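Local structure of protein Pcdhgc3 (Mus musculus, 4ZI8) at residues B[170-175]-B[184-189]. The protein is a protocadherin that probably mediates calcium-dependent cell adhesion and may help establish specific neuronal connections, this chain covering its first three extracellular cadherin repeats. Numbering follows the deposited sequence.
Sequences FALRVQ and AELVLE
The ring of Phe170 fits between two leucines of the facing strand. Leu186 lays CD1 over one ring face, 4.0 Å from the centroid of the Phe170 ring, while Leu188 pushes its CD1 to 3.4 Å from CE1 of Phe170. Two torsions of Leu188 bring the methyl there: chi1 of -176° sends CG away from the backbone N, and chi2 of 69° turns CD1 to the ring. Further along the same face of the sheet, the CD1 methyl of Leu172 fills the dip above the small Ala184, 3.8 Å from its CB, and also touches CD2 of Leu186. Beneath these bumps the backbones pair as an antiparallel hairpin, Ala171 with Val187 and Arg173 with Glu185 each exchanging two hydrogen bonds. On the other face, the extended Arg173 chain runs across CG2 of Val187, its NE 3.6 Å from that methyl. Beside it, with CG between its backbone N and carbonyl carbon (chi1 57°) and the rest of the chain extended, Glu185 carries its carboxylate up to the Gln175 amide; its OE2 takes a hydrogen bond from Gln175 NE2 (3.0 Å), arriving from above the carboxylate plane, and forms a salt bridge with NH1 of Arg143. An alanine in place of Glu185 would probably leave Arg143 without this carboxylate and the Gln175 amide freer to turn. In this middle cadherin domain, strand 143-145 flanks 182-188 on its other edge, and Phe170, Leu172 and Leu186 pack against strand 199-208 of the opposing sheet, inside the beta sandwich.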
loop_
_atom_site.group_PDB
_atom_site.type_symbol
_atom_site.label_atom_id
_atom_site.label_comp_id
_atom_site.label_asym_id
_atom_site.label_seq_id
_atom_site.Cartn_x
_atom_site.Cartn_y
_atom_site.Cartn_z
ATOM N N PHE B 170 -4.405 -5.597 -14.657
ATOM C CA PHE B 170 -3.955 -4.208 -14.771
ATOM C C PHE B 170 -4.215 -3.597 -16.148
ATOM O O PHE B 170 -3.901 -4.200 -17.187
ATOM C CB PHE B 170 -2.458 -4.120 -14.493
ATOM C CG PHE B 170 -2.047 -4.536 -13.105
ATOM C CD1 PHE B 170 -2.172 -3.661 -12.040
ATOM C CD2 PHE B 170 -1.491 -5.779 -12.881
ATOM C CE1 PHE B 170 -1.779 -4.021 -10.781
ATOM C CE2 PHE B 170 -1.108 -6.154 -11.617
ATOM C CZ PHE B 170 -1.240 -5.267 -10.564
ATOM N N ALA B 171 -4.771 -2.391 -16.172
ATOM C CA ALA B 171 -4.732 -1.584 -17.395
ATOM C C ALA B 171 -3.557 -0.616 -17.298
ATOM O O ALA B 171 -2.968 -0.459 -16.223
ATOM C CB ALA B 171 -6.041 -0.836 -17.616
ATOM N N LEU B 172 -3.203 0.005 -18.420
ATOM C CA LEU B 172 -2.111 0.981 -18.460
ATOM C C LEU B 172 -2.651 2.368 -18.734
ATOM O O LEU B 172 -3.505 2.534 -19.602
ATOM C CB LEU B 172 -1.087 0.622 -19.535
ATOM C CG LEU B 172 0.291 1.281 -19.348
ATOM C CD1 LEU B 172 0.974 0.702 -18.111
ATOM C CD2 LEU B 172 1.195 1.112 -20.577
ATOM N N ARG B 173 -2.172 3.369 -18.004
ATOM C CA ARG B 173 -2.400 4.763 -18.422
ATOM C C ARG B 173 -1.102 5.444 -18.749
ATOM O O ARG B 173 -0.101 5.197 -18.096
ATOM C CB ARG B 173 -3.116 5.552 -17.348
ATOM C CG ARG B 173 -4.412 4.943 -17.056
ATOM C CD ARG B 173 -5.253 5.820 -16.226
ATOM N NE ARG B 173 -6.555 5.187 -16.082
ATOM C CZ ARG B 173 -7.507 5.649 -15.286
ATOM N NH1 ARG B 173 -7.282 6.743 -14.568
ATOM N NH2 ARG B 173 -8.671 5.026 -15.216
ATOM N N VAL B 174 -1.105 6.298 -19.761
ATOM C CA VAL B 174 0.088 7.065 -20.064
ATOM C C VAL B 174 -0.224 8.512 -19.741
ATOM O O VAL B 174 -1.216 9.064 -20.223
ATOM C CB VAL B 174 0.520 6.898 -21.522
ATOM C CG1 VAL B 174 1.758 7.741 -21.820
ATOM C CG2 VAL B 174 0.810 5.438 -21.807
ATOM N N GLN B 175 0.582 9.112 -18.877
ATOM C CA GLN B 175 0.344 10.483 -18.455
ATOM C C GLN B 175 1.405 11.382 -19.065
ATOM O O GLN B 175 2.539 10.960 -19.280
ATOM C CB GLN B 175 0.359 10.598 -16.928
ATOM C CG GLN B 175 -0.577 9.628 -16.210
ATOM C CD GLN B 175 -2.037 9.968 -16.432
ATOM O OE1 GLN B 175 -2.364 11.004 -17.021
ATOM N NE2 GLN B 175 -2.924 9.098 -15.961
ATOM N N ALA B 184 4.148 5.907 -17.586
ATOM C CA ALA B 184 3.015 5.022 -17.504
ATOM C C ALA B 184 2.691 4.700 -16.028
ATOM O O ALA B 184 3.561 4.792 -15.156
ATOM C CB ALA B 184 3.301 3.762 -18.281
ATOM N N GLU B 185 1.443 4.347 -15.750
ATOM C CA GLU B 185 1.100 3.783 -14.446
ATOM C C GLU B 185 0.210 2.592 -14.655
ATOM O O GLU B 185 -0.622 2.589 -15.559
ATOM C CB GLU B 185 0.421 4.816 -13.550
ATOM C CG GLU B 185 -0.841 5.430 -14.130
ATOM C CD GLU B 185 -1.374 6.591 -13.288
ATOM O OE1 GLU B 185 -0.743 6.927 -12.260
ATOM O OE2 GLU B 185 -2.416 7.175 -13.670
ATOM N N LEU B 186 0.400 1.551 -13.858
ATOM C CA LEU B 186 -0.579 0.476 -13.833
ATOM C C LEU B 186 -1.822 0.963 -13.142
ATOM O O LEU B 186 -1.745 1.729 -12.187
ATOM C CB LEU B 186 -0.073 -0.748 -13.090
ATOM C CG LEU B 186 1.189 -1.401 -13.599
ATOM C CD1 LEU B 186 1.495 -2.488 -12.598
ATOM C CD2 LEU B 186 0.973 -1.981 -14.973
ATOM N N VAL B 187 -2.973 0.508 -13.611
ATOM C CA VAL B 187 -4.205 0.740 -12.890
ATOM C C VAL B 187 -4.780 -0.610 -12.549
ATOM O O VAL B 187 -5.027 -1.426 -13.447
ATOM C CB VAL B 187 -5.215 1.530 -13.711
ATOM C CG1 VAL B 187 -6.521 1.677 -12.929
ATOM C CG2 VAL B 187 -4.624 2.884 -14.094
ATOM N N LEU B 188 -5.015 -0.849 -11.263
ATOM C CA LEU B 188 -5.539 -2.149 -10.839
ATOM C C LEU B 188 -7.013 -2.221 -11.209
ATOM O O LEU B 188 -7.831 -1.479 -10.668
ATOM C CB LEU B 188 -5.322 -2.344 -9.348
ATOM C CG LEU B 188 -5.747 -3.718 -8.820
ATOM C CD1 LEU B 188 -4.801 -4.803 -9.359
ATOM C CD2 LEU B 188 -5.777 -3.704 -7.302
ATOM N N GLU B 189 -7.339 -3.096 -12.161
ATOM C CA GLU B 189 -8.686 -3.180 -12.728
ATOM C C GLU B 189 -9.504 -4.319 -12.128
ATOM O O GLU B 189 -10.714 -4.206 -11.992
ATOM C CB GLU B 189 -8.612 -3.359 -14.243
ATOM C CG GLU B 189 -7.941 -2.233 -14.933
ATOM C CD GLU B 189 -8.915 -1.404 -15.693
ATOM O OE1 GLU B 189 -9.956 -1.963 -16.097
ATOM O OE2 GLU B 189 -8.656 -0.198 -15.878
#